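Long-range contacts in protein argonaute (Marinitoga piezophila, PDB 5I4A), which cleaves single-stranded DNA as an RNA-guided endonuclease, using short guide RNAs that carry a 5'-hydroxyl to find complementary targets: residues N7-I11 / E143-L149; K177-Y181 / L189-I193; N268-F273 / F432-E438; E356-V360 / P388-P394. All coordinates share one frame; numbering follows the deposited sequence.

The four contacts are spread over both lobes of the Argonaute and none touches another. Contacts 1 and 2 belong to the PAZ lobe and reach the same antiparallel sheet, with centres about 34 Å apart; contact 1 ties the N-terminal domain to linker L1, and contact 2 is a hairpin of the PAZ domain. Contact 3 joins linker L2 to the start of the PIWI domain, and contact 4, in the Mid domain, is nested in the chain loop that contact 3 closes, nearest atoms about 23 Å away. All lie away from the inferred catalytic residues. Contact 2 comes closest to the RNA, nearest atoms about 3 Å, against about 7 Å for contacts 1 and 4.

Contact 1 (N7-I11 / E143-L149); sequences NLYKI and EYYLSIL
Residues 8-10 run antiparallel to strand 143-149 at 141°, their axes 4.3 Å apart at the closest, adding a short, irregular strand of the N-terminal domain to the antiparallel sheet of linker L1. Its firmer backbone bonds are Ile11 N to Tyr144 O (2.9 Å), Leu146 N to Tyr9 O (2.8 Å) and, at the far end, Ile148 N to Asn7 O (3.1 Å). Asn7 folds its amide back over the strand, CG lying between the backbone N and carbonyl carbon (chi1 66°), but ND2 bonds Ile148 O only weakly; the amide is held more by Asn550 and Asn552 of a PIWI-domain loop. The Tyr9 ring turns one edge to Leu146 O, which lies in its plane, while the side chain of Ile148 crosses it at about a right angle, CD1 3.6 Å from CD2. Ile240 packs against both residues. Ile11 joins Leu146 on the side where helix 84-101 packs, and its CD1 rests 4.0 Å from Tyr144 CB. On the face of Leu8 and Tyr145, the tyrosine ring slants against the backbone and CB of Lys10; Tyr257 meets that ring edge-to-face from outside the two segments. Lys10 runs out extended and bends only at its last torsion (chi4 61°), which turns its amine to the carboxylate of Glu143 in a salt bridge whose modelled length is too short to be trusted. Beside it a water accepts from Tyr144 N and lies within hydrogen-bonding distance of Glu143 OE1 and Ile11 O (2.8 Å), with more acceptors in reach than it has protons to give.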
# COMPACT_ATOMS: atom_id res chain seq x y z
N ASN A 7 -20.15 1.03 -5.36
CA ASN A 7 -19.91 1.06 -6.80
C ASN A 7 -19.87 -0.33 -7.42
O ASN A 7 -19.10 -0.58 -8.36
CB ASN A 7 -18.63 1.83 -7.09
CG ASN A 7 -17.39 1.13 -6.56
OD1 ASN A 7 -17.47 0.30 -5.66
ND2 ASN A 7 -16.23 1.48 -7.12
N LEU A 8 -20.68 -1.25 -6.92
CA LEU A 8 -20.71 -2.63 -7.40
C LEU A 8 -21.89 -2.82 -8.34
O LEU A 8 -22.98 -2.29 -8.12
CB LEU A 8 -20.81 -3.60 -6.23
CG LEU A 8 -19.57 -3.62 -5.33
CD1 LEU A 8 -19.82 -4.44 -4.07
CD2 LEU A 8 -18.39 -4.17 -6.10
N TYR A 9 -21.66 -3.59 -9.41
CA TYR A 9 -22.67 -3.83 -10.42
C TYR A 9 -22.73 -5.31 -10.74
O TYR A 9 -21.70 -5.93 -11.05
CB TYR A 9 -22.38 -3.01 -11.68
CG TYR A 9 -22.49 -1.52 -11.44
CD1 TYR A 9 -23.72 -0.87 -11.51
CD2 TYR A 9 -21.38 -0.76 -11.12
CE1 TYR A 9 -23.83 0.48 -11.28
CE2 TYR A 9 -21.48 0.60 -10.88
CZ TYR A 9 -22.71 1.21 -10.97
OH TYR A 9 -22.82 2.57 -10.74
N LYS A 10 -23.93 -5.88 -10.66
CA LYS A 10 -24.10 -7.32 -10.83
C LYS A 10 -23.91 -7.71 -12.28
O LYS A 10 -24.47 -7.09 -13.19
CB LYS A 10 -25.48 -7.74 -10.33
CG LYS A 10 -25.67 -9.23 -10.18
CD LYS A 10 -27.01 -9.54 -9.52
CE LYS A 10 -27.27 -11.03 -9.45
NZ LYS A 10 -26.23 -11.73 -8.65
N ILE A 11 -23.11 -8.75 -12.51
CA ILE A 11 -22.85 -9.27 -13.84
C ILE A 11 -23.90 -10.32 -14.16
O ILE A 11 -24.03 -11.31 -13.43
CB ILE A 11 -21.43 -9.84 -13.95
CG1 ILE A 11 -20.41 -8.70 -13.90
CG2 ILE A 11 -21.28 -10.68 -15.21
CD1 ILE A 11 -19.04 -9.12 -13.41
N GLU A 143 -22.03 -14.73 -6.49
CA GLU A 143 -22.35 -13.95 -7.68
C GLU A 143 -21.17 -13.07 -8.05
O GLU A 143 -20.31 -12.77 -7.22
CB GLU A 143 -23.61 -13.09 -7.45
CG GLU A 143 -24.86 -13.90 -7.14
CD GLU A 143 -25.47 -14.54 -8.37
OE1 GLU A 143 -25.48 -13.89 -9.44
OE2 GLU A 143 -25.94 -15.69 -8.27
N TYR A 144 -21.12 -12.67 -9.32
CA TYR A 144 -20.02 -11.88 -9.84
C TYR A 144 -20.45 -10.42 -9.98
O TYR A 144 -21.54 -10.13 -10.47
CB TYR A 144 -19.56 -12.42 -11.19
CG TYR A 144 -18.65 -13.61 -11.06
CD1 TYR A 144 -17.28 -13.46 -10.92
CD2 TYR A 144 -19.17 -14.90 -11.07
CE1 TYR A 144 -16.44 -14.55 -10.79
CE2 TYR A 144 -18.34 -16.00 -10.95
CZ TYR A 144 -16.98 -15.82 -10.81
OH TYR A 144 -16.14 -16.90 -10.68
N TYR A 145 -19.58 -9.52 -9.53
CA TYR A 145 -19.85 -8.09 -9.55
C TYR A 145 -18.71 -7.36 -10.23
O TYR A 145 -17.63 -7.90 -10.46
CB TYR A 145 -20.07 -7.54 -8.14
CG TYR A 145 -21.30 -8.09 -7.46
CD1 TYR A 145 -21.25 -9.29 -6.76
CD2 TYR A 145 -22.51 -7.42 -7.52
CE1 TYR A 145 -22.38 -9.80 -6.13
CE2 TYR A 145 -23.64 -7.92 -6.90
CZ TYR A 145 -23.57 -9.11 -6.21
OH TYR A 145 -24.69 -9.62 -5.59
N LEU A 146 -18.96 -6.09 -10.54
CA LEU A 146 -18.03 -5.23 -11.26
C LEU A 146 -17.98 -3.89 -10.54
O LEU A 146 -18.97 -3.15 -10.54
CB LEU A 146 -18.48 -5.06 -12.71
CG LEU A 146 -17.42 -4.61 -13.70
CD1 LEU A 146 -16.44 -5.75 -13.92
CD2 LEU A 146 -18.04 -4.16 -15.01
N SER A 147 -16.84 -3.58 -9.93
CA SER A 147 -16.66 -2.27 -9.31
C SER A 147 -16.19 -1.28 -10.37
O SER A 147 -15.30 -1.59 -11.17
CB SER A 147 -15.67 -2.33 -8.14
OG SER A 147 -14.44 -2.92 -8.51
N ILE A 148 -16.81 -0.11 -10.39
CA ILE A 148 -16.52 0.94 -11.36
C ILE A 148 -16.14 2.17 -10.56
O ILE A 148 -17.01 2.84 -9.99
CB ILE A 148 -17.71 1.22 -12.28
CG1 ILE A 148 -18.14 -0.05 -13.02
CG2 ILE A 148 -17.36 2.30 -13.29
CD1 ILE A 148 -19.34 0.15 -13.94
N LEU A 149 -14.85 2.48 -10.52
CA LEU A 149 -14.36 3.61 -9.74
C LEU A 149 -14.06 4.78 -10.66
O LEU A 149 -13.06 4.73 -11.39
CB LEU A 149 -13.11 3.23 -8.95
CG LEU A 149 -12.53 4.36 -8.10
CD1 LEU A 149 -13.43 4.62 -6.90
CD2 LEU A 149 -11.11 4.05 -7.67
O HOH W 1 -23.32 -12.76 -11.20

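Contact 2 (K177-Y181 / L189-I193); sequences KSFPY and LKIDI
Phe179 and Pro180 meet Ile191, Asp192 and Ile193 where two antiparallel strands begin to splay, their axes at 116°. A single backbone bond spans the segments, from Asp192 N to Pro180 O (3.1 Å, 151° at the hydrogen). The CA of Ile191 approaches the same oxygen in a longer CA-H...O contact. Pro180 lays its ring obliquely across Asp192, CB to CB 3.7 Å, so the aspartate meets the proline through its methylene; Asp192 CG is anti to its N (chi1 -167°), which turns the carboxylate away from the proline ring. Phe179 has CB 3.3 Å from Asp192 O, an oxygen that lies at the edge of its ring. Ile191 CD1 sits over one ring face, and Ile193 runs alongside the phenylalanine, pointing the same way, with CD1 3.9 Å from CD2. Farther along, Tyr181 pairs with Ile191 as a non-hydrogen-bonded pair. Its ring edge receives Leu189 CD1, 3.7 Å from CE1, and the two side chains cross nearly at right angles. In the next shell, Tyr207 of strand 207-211 packs on Phe179, Leu189 and Ile191, while Leu170 of strand 169-172 touches Tyr181 and Ile191; Phe209 meets the Tyr181 ring edge-to-face. A uracil base of the bound RNA packs on each of Phe179, Ile191 and Ile193, so this apolar group lies against the bound RNA. The arrangement is a beta hairpin of the PAZ domain, the module that in Argonautes generally receives the guide's 3' end.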
# COMPACT_ATOMS: atom_id res chain seq x y z
N LYS A 177 1.59 0.79 -20.39
CA LYS A 177 2.65 0.81 -19.40
C LYS A 177 3.23 2.22 -19.29
O LYS A 177 3.10 3.05 -20.19
CB LYS A 177 3.74 -0.19 -19.76
CG LYS A 177 3.22 -1.44 -20.45
CD LYS A 177 4.25 -2.56 -20.49
CE LYS A 177 3.96 -3.54 -21.61
NZ LYS A 177 4.68 -4.83 -21.44
N SER A 178 3.88 2.48 -18.15
CA SER A 178 4.52 3.75 -17.89
C SER A 178 6.01 3.55 -17.67
O SER A 178 6.43 2.59 -17.01
CB SER A 178 3.90 4.44 -16.67
OG SER A 178 2.58 4.88 -16.95
N PHE A 179 6.81 4.45 -18.22
CA PHE A 179 8.26 4.36 -18.16
C PHE A 179 8.83 5.71 -17.74
O PHE A 179 8.30 6.76 -18.12
CB PHE A 179 8.86 3.96 -19.51
CG PHE A 179 8.09 2.87 -20.21
CD1 PHE A 179 7.01 3.17 -21.03
CD2 PHE A 179 8.46 1.54 -20.06
CE1 PHE A 179 6.31 2.17 -21.67
CE2 PHE A 179 7.76 0.53 -20.71
CZ PHE A 179 6.68 0.85 -21.51
N PRO A 180 9.89 5.71 -16.93
CA PRO A 180 10.57 6.98 -16.61
C PRO A 180 11.05 7.67 -17.87
O PRO A 180 11.51 7.02 -18.82
CB PRO A 180 11.73 6.54 -15.71
CG PRO A 180 11.28 5.24 -15.12
CD PRO A 180 10.45 4.58 -16.18
N TYR A 181 10.95 8.99 -17.88
CA TYR A 181 11.31 9.81 -19.03
C TYR A 181 12.77 10.24 -18.88
O TYR A 181 13.09 11.08 -18.04
CB TYR A 181 10.37 11.00 -19.15
CG TYR A 181 10.88 12.15 -20.00
CD1 TYR A 181 11.12 11.99 -21.35
CD2 TYR A 181 11.10 13.40 -19.44
CE1 TYR A 181 11.58 13.04 -22.13
CE2 TYR A 181 11.56 14.46 -20.20
CZ TYR A 181 11.79 14.27 -21.55
OH TYR A 181 12.25 15.32 -22.31
N LEU A 189 13.36 10.27 -28.54
CA LEU A 189 12.81 10.14 -27.21
C LEU A 189 13.39 8.89 -26.55
O LEU A 189 13.41 7.82 -27.16
CB LEU A 189 11.28 10.04 -27.27
CG LEU A 189 10.48 10.02 -25.97
CD1 LEU A 189 10.64 11.34 -25.23
CD2 LEU A 189 9.02 9.72 -26.25
N LYS A 190 13.86 9.04 -25.32
CA LYS A 190 14.53 7.96 -24.60
C LYS A 190 13.79 7.66 -23.31
O LYS A 190 13.45 8.57 -22.55
CB LYS A 190 16.00 8.31 -24.33
CG LYS A 190 16.81 8.51 -25.60
CD LYS A 190 18.25 8.06 -25.46
CE LYS A 190 19.08 9.06 -24.67
NZ LYS A 190 20.53 8.86 -24.90
N ILE A 191 13.53 6.37 -23.08
CA ILE A 191 12.75 5.90 -21.94
C ILE A 191 13.58 4.91 -21.15
O ILE A 191 14.56 4.35 -21.64
CB ILE A 191 11.42 5.26 -22.39
CG1 ILE A 191 11.69 4.04 -23.28
CG2 ILE A 191 10.58 6.26 -23.15
CD1 ILE A 191 10.43 3.42 -23.85
N ASP A 192 13.16 4.68 -19.91
CA ASP A 192 13.79 3.70 -19.03
C ASP A 192 12.99 2.41 -19.06
O ASP A 192 11.76 2.43 -18.88
CB ASP A 192 13.89 4.24 -17.60
CG ASP A 192 14.81 3.40 -16.71
OD1 ASP A 192 14.98 2.19 -16.98
OD2 ASP A 192 15.37 3.97 -15.75
N ILE A 193 13.67 1.30 -19.28
CA ILE A 193 13.03 -0.01 -19.30
C ILE A 193 13.44 -0.81 -18.07
O ILE A 193 14.63 -1.07 -17.86
CB ILE A 193 13.36 -0.78 -20.59
CG1 ILE A 193 12.89 -0.00 -21.82
CG2 ILE A 193 12.73 -2.16 -20.56
CD1 ILE A 193 11.39 -0.07 -22.06

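Contact 3 (N268-F273 / F432-E438); sequences NVIYKF and FILKKME
Tyr271 and Phe432 form the tight side of this contact, in a T-shaped stack with planes at 86° and centroids 4.8 Å apart. The tyrosine presents its edge: CD2 stands 3.4 Å above the phenylalanine plane, over the ring centre. Phe432 reaches this position with CG between its backbone N and carbonyl carbon (chi1 61°), and its CB touches the Phe273 ring, 3.8 Å from CE1. Leu434 CD2 fills in beside Tyr271 CD2 at 4.0 Å and also meets Val269. This face is buried against Leu604 and Tyr603 of helix 595-605, and the tyrosine hydroxyl is hydrogen-bonded to His610 and Arg607. Two backbone bonds are firm: Lys272 N to Ile433 O (2.9 Å), and Lys435 N to Ile270 O, which is almost straight at 176°. The return bond from Ile433 N to Lys272 O is weak. The opposite face is looser and lined with charged chains. Lys272 CD lies 3.4 Å from Glu438 OE1, but bends at chi3 and chi4 leave its NZ 4.7 Å from that oxygen, so any attraction between the charges is probably long-range. Lys435 leads its amine away towards solvent. Beyond the paired residues, Lys436 reaches back to Asn268 O in a weak bond, and a water spans the gap between Lys436 N and Ile270 O. Together with strand 277-278, the pair makes a small three-stranded antiparallel sheet joining linker L2 to the start of the PIWI domain.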
# COMPACT_ATOMS: atom_id res chain seq x y z
N ASN A 268 -15.88 1.52 17.30
CA ASN A 268 -15.50 2.55 18.26
C ASN A 268 -14.19 2.13 18.92
O ASN A 268 -14.14 1.12 19.62
CB ASN A 268 -16.61 2.73 19.30
CG ASN A 268 -16.54 4.06 20.01
OD1 ASN A 268 -16.89 5.09 19.45
ND2 ASN A 268 -16.11 4.03 21.26
N VAL A 269 -13.13 2.91 18.69
CA VAL A 269 -11.80 2.61 19.21
C VAL A 269 -11.50 3.58 20.35
O VAL A 269 -11.39 4.80 20.14
CB VAL A 269 -10.73 2.70 18.12
CG1 VAL A 269 -9.36 2.31 18.67
CG2 VAL A 269 -11.10 1.83 16.93
N ILE A 270 -11.35 3.04 21.56
CA ILE A 270 -11.03 3.82 22.75
C ILE A 270 -9.62 3.48 23.18
O ILE A 270 -9.27 2.30 23.33
CB ILE A 270 -12.03 3.55 23.89
CG1 ILE A 270 -13.46 3.87 23.44
CG2 ILE A 270 -11.67 4.36 25.12
CD1 ILE A 270 -13.73 5.34 23.24
N TYR A 271 -8.80 4.51 23.39
CA TYR A 271 -7.44 4.34 23.87
C TYR A 271 -7.41 4.43 25.39
O TYR A 271 -8.04 5.32 25.98
CB TYR A 271 -6.51 5.40 23.27
CG TYR A 271 -6.39 5.36 21.76
CD1 TYR A 271 -7.35 5.97 20.95
CD2 TYR A 271 -5.31 4.74 21.15
CE1 TYR A 271 -7.24 5.95 19.58
CE2 TYR A 271 -5.20 4.71 19.77
CZ TYR A 271 -6.16 5.32 18.99
OH TYR A 271 -6.04 5.30 17.62
N LYS A 272 -6.69 3.51 26.03
CA LYS A 272 -6.49 3.51 27.48
C LYS A 272 -5.11 4.07 27.79
O LYS A 272 -4.10 3.44 27.48
CB LYS A 272 -6.65 2.11 28.06
CG LYS A 272 -8.08 1.71 28.40
CD LYS A 272 -8.11 0.36 29.11
CE LYS A 272 -8.13 0.51 30.63
NZ LYS A 272 -6.99 1.31 31.16
N PHE A 273 -5.07 5.24 28.41
CA PHE A 273 -3.84 5.84 28.89
C PHE A 273 -3.70 5.58 30.39
O PHE A 273 -4.44 4.77 30.97
CB PHE A 273 -3.83 7.33 28.54
CG PHE A 273 -4.08 7.61 27.08
CD1 PHE A 273 -3.13 7.26 26.13
CD2 PHE A 273 -5.25 8.21 26.66
CE1 PHE A 273 -3.36 7.50 24.78
CE2 PHE A 273 -5.48 8.46 25.32
CZ PHE A 273 -4.53 8.11 24.38
N PHE A 432 -0.16 3.27 25.11
CA PHE A 432 -1.57 2.99 25.34
C PHE A 432 -1.82 1.52 25.04
O PHE A 432 -1.05 0.88 24.32
CB PHE A 432 -2.47 3.87 24.46
CG PHE A 432 -2.26 3.67 22.99
CD1 PHE A 432 -2.86 2.61 22.32
CD2 PHE A 432 -1.47 4.54 22.26
CE1 PHE A 432 -2.66 2.41 20.97
CE2 PHE A 432 -1.27 4.35 20.90
CZ PHE A 432 -1.87 3.29 20.26
N ILE A 433 -2.92 1.00 25.57
CA ILE A 433 -3.48 -0.26 25.12
C ILE A 433 -4.91 -0.01 24.69
O ILE A 433 -5.58 0.91 25.19
CB ILE A 433 -3.41 -1.38 26.19
CG1 ILE A 433 -4.36 -1.08 27.35
CG2 ILE A 433 -1.98 -1.56 26.68
CD1 ILE A 433 -4.37 -2.16 28.41
N LEU A 434 -5.38 -0.80 23.73
CA LEU A 434 -6.75 -0.65 23.25
C LEU A 434 -7.71 -1.30 24.24
O LEU A 434 -7.47 -2.42 24.71
CB LEU A 434 -6.91 -1.27 21.86
CG LEU A 434 -6.07 -0.63 20.75
CD1 LEU A 434 -6.54 -1.13 19.39
CD2 LEU A 434 -6.14 0.89 20.82
N LYS A 435 -8.79 -0.59 24.56
CA LYS A 435 -9.76 -1.10 25.52
C LYS A 435 -10.30 -2.46 25.09
O LYS A 435 -10.45 -3.37 25.91
CB LYS A 435 -10.89 -0.10 25.70
CG LYS A 435 -11.61 -0.20 27.03
CD LYS A 435 -12.76 0.80 27.11
CE LYS A 435 -13.34 0.83 28.51
NZ LYS A 435 -13.49 -0.55 29.06
N LYS A 436 -10.59 -2.61 23.79
CA LYS A 436 -11.15 -3.85 23.27
C LYS A 436 -10.09 -4.93 23.03
O LYS A 436 -10.45 -6.09 22.82
CB LYS A 436 -11.91 -3.58 21.98
CG LYS A 436 -13.16 -2.73 22.18
CD LYS A 436 -13.88 -2.46 20.87
CE LYS A 436 -15.27 -1.87 21.14
NZ LYS A 436 -15.99 -1.54 19.88
N MET A 437 -8.81 -4.57 23.06
CA MET A 437 -7.73 -5.54 22.90
C MET A 437 -7.18 -6.04 24.23
O MET A 437 -6.33 -6.94 24.22
CB MET A 437 -6.59 -4.95 22.07
CG MET A 437 -6.93 -4.70 20.62
SD MET A 437 -7.31 -6.21 19.72
CE MET A 437 -5.71 -7.02 19.72
N GLU A 438 -7.64 -5.50 25.36
CA GLU A 438 -7.04 -5.84 26.65
C GLU A 438 -7.17 -7.32 26.98
O GLU A 438 -6.35 -7.86 27.73
CB GLU A 438 -7.67 -4.98 27.75
CG GLU A 438 -7.01 -5.12 29.11
CD GLU A 438 -7.28 -3.94 30.03
OE1 GLU A 438 -7.94 -2.98 29.57
OE2 GLU A 438 -6.83 -3.96 31.19
O HOH W 2 -10.52 -0.24 22.03

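Contact 4 (E356-V360 / P388-P394); sequences EEFTV and PLVRNFP
Segment 356-360 is an irregular loop that runs past the last turn of helix 387-392 in the Mid domain, with the CA atoms of Phe358 and Leu389 4.8 Å apart; Phe358 and Thr359 form a G1 beta bulge facing Asn354. Phe358 has positive phi and psi (58/51°), and its CB points to the helix, approaching the backbone of Leu389. Its ring then lies along Pro388, CD2 4.1 Å from CB, while the Leu389 side chain crosses it at about a right angle, CB 4.0 Å from CD1. Ile383 also packs on this ring. Farther along the loop, Val360 CG2, the methyl anti to its carbonyl carbon, meets Phe393 CE1 at 3.7 Å. Phe393 is the first residue to leave helical geometry; its ring carries Pro394 CD over one face and reaches into the parallel Mid sheet, among Ala375, Val377 and Leu399, with Phe301 meeting it edge-to-face. Ile366 of helix 364-367 covers Val360 and Pro394. The polar link is lighter and centres on Asn392, whose CB sits against Phe358 O. Its ND2 donates weakly to that carbonyl, at 3.4 Å and 154°, and also weakly to a water that in turn donates to Glu357 O. Thr359 CG2 brushes the same amide. Where the helix ends, a second water ties the two backbones together, accepting from Val360 N at 2.6 Å and donating to Asn392 O at 2.8 Å.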
# COMPACT_ATOMS: atom_id res chain seq x y z
N GLU A 356 28.78 13.80 4.75
CA GLU A 356 29.14 13.28 3.44
C GLU A 356 29.09 11.76 3.42
O GLU A 356 28.51 11.16 2.51
CB GLU A 356 30.54 13.79 3.07
CG GLU A 356 30.84 13.90 1.59
CD GLU A 356 32.25 14.39 1.34
OE1 GLU A 356 32.81 15.06 2.23
OE2 GLU A 356 32.81 14.08 0.27
N GLU A 357 29.69 11.12 4.43
CA GLU A 357 29.73 9.67 4.53
C GLU A 357 28.65 9.10 5.43
O GLU A 357 28.43 7.88 5.41
CB GLU A 357 31.10 9.22 5.04
CG GLU A 357 32.27 9.72 4.21
CD GLU A 357 32.23 9.18 2.79
OE1 GLU A 357 32.28 7.94 2.63
OE2 GLU A 357 32.15 9.99 1.85
N PHE A 358 27.99 9.94 6.23
CA PHE A 358 27.02 9.49 7.23
C PHE A 358 27.67 8.52 8.22
O PHE A 358 27.16 7.42 8.48
CB PHE A 358 25.78 8.88 6.57
CG PHE A 358 25.06 9.84 5.67
CD1 PHE A 358 24.25 10.83 6.20
CD2 PHE A 358 25.21 9.77 4.29
CE1 PHE A 358 23.60 11.73 5.37
CE2 PHE A 358 24.55 10.66 3.46
CZ PHE A 358 23.75 11.64 4.00
N THR A 359 28.80 8.94 8.76
CA THR A 359 29.60 8.14 9.68
C THR A 359 29.81 8.90 10.98
O THR A 359 29.72 10.13 11.03
CB THR A 359 30.96 7.79 9.07
OG1 THR A 359 31.63 8.99 8.67
CG2 THR A 359 30.79 6.88 7.87
N VAL A 360 30.10 8.15 12.04
CA VAL A 360 30.37 8.70 13.36
C VAL A 360 31.67 8.09 13.86
O VAL A 360 31.91 6.89 13.69
CB VAL A 360 29.22 8.40 14.35
CG1 VAL A 360 29.57 8.90 15.75
CG2 VAL A 360 27.92 9.04 13.87
N PRO A 388 22.65 4.69 4.36
CA PRO A 388 23.98 4.74 4.99
C PRO A 388 23.95 5.25 6.43
O PRO A 388 24.66 4.69 7.28
CB PRO A 388 24.76 5.69 4.07
CG PRO A 388 24.09 5.58 2.76
CD PRO A 388 22.64 5.40 3.06
N LEU A 389 23.15 6.28 6.71
CA LEU A 389 23.08 6.81 8.07
C LEU A 389 22.66 5.73 9.06
O LEU A 389 23.29 5.55 10.11
CB LEU A 389 22.12 7.99 8.12
CG LEU A 389 21.84 8.61 9.49
CD1 LEU A 389 23.13 9.11 10.12
CD2 LEU A 389 20.83 9.74 9.37
N VAL A 390 21.60 4.99 8.73
CA VAL A 390 21.17 3.88 9.59
C VAL A 390 22.22 2.78 9.61
O VAL A 390 22.53 2.22 10.67
CB VAL A 390 19.81 3.35 9.10
CG1 VAL A 390 19.29 2.26 10.04
CG2 VAL A 390 18.81 4.48 8.96
N ARG A 391 22.80 2.47 8.45
CA ARG A 391 23.72 1.35 8.32
C ARG A 391 25.00 1.57 9.11
O ARG A 391 25.53 0.64 9.72
CB ARG A 391 24.01 1.12 6.84
CG ARG A 391 25.02 0.05 6.48
CD ARG A 391 24.87 -0.24 4.99
NE ARG A 391 26.06 -0.80 4.36
CZ ARG A 391 26.11 -1.23 3.10
NH1 ARG A 391 25.02 -1.16 2.34
NH2 ARG A 391 27.23 -1.73 2.61
N ASN A 392 25.51 2.80 9.12
CA ASN A 392 26.80 3.10 9.73
C ASN A 392 26.69 3.61 11.15
O ASN A 392 27.72 3.72 11.84
CB ASN A 392 27.55 4.13 8.88
CG ASN A 392 27.68 3.71 7.43
OD1 ASN A 392 27.84 2.52 7.14
ND2 ASN A 392 27.59 4.67 6.52
N PHE A 393 25.49 3.91 11.62
CA PHE A 393 25.33 4.48 12.95
C PHE A 393 25.63 3.44 14.02
O PHE A 393 25.39 2.24 13.82
CB PHE A 393 23.92 5.02 13.13
CG PHE A 393 23.86 6.29 13.91
CD1 PHE A 393 24.32 7.47 13.37
CD2 PHE A 393 23.36 6.29 15.20
CE1 PHE A 393 24.28 8.64 14.10
CE2 PHE A 393 23.31 7.45 15.93
CZ PHE A 393 23.77 8.63 15.38
N PRO A 394 26.17 3.86 15.16
CA PRO A 394 26.43 2.91 16.26
C PRO A 394 25.14 2.20 16.67
O PRO A 394 24.10 2.83 16.85
CB PRO A 394 26.98 3.79 17.38
CG PRO A 394 27.53 4.99 16.68
CD PRO A 394 26.65 5.21 15.49
O HOH W 3 29.12 5.56 4.04
O HOH W 4 29.74 5.59 11.94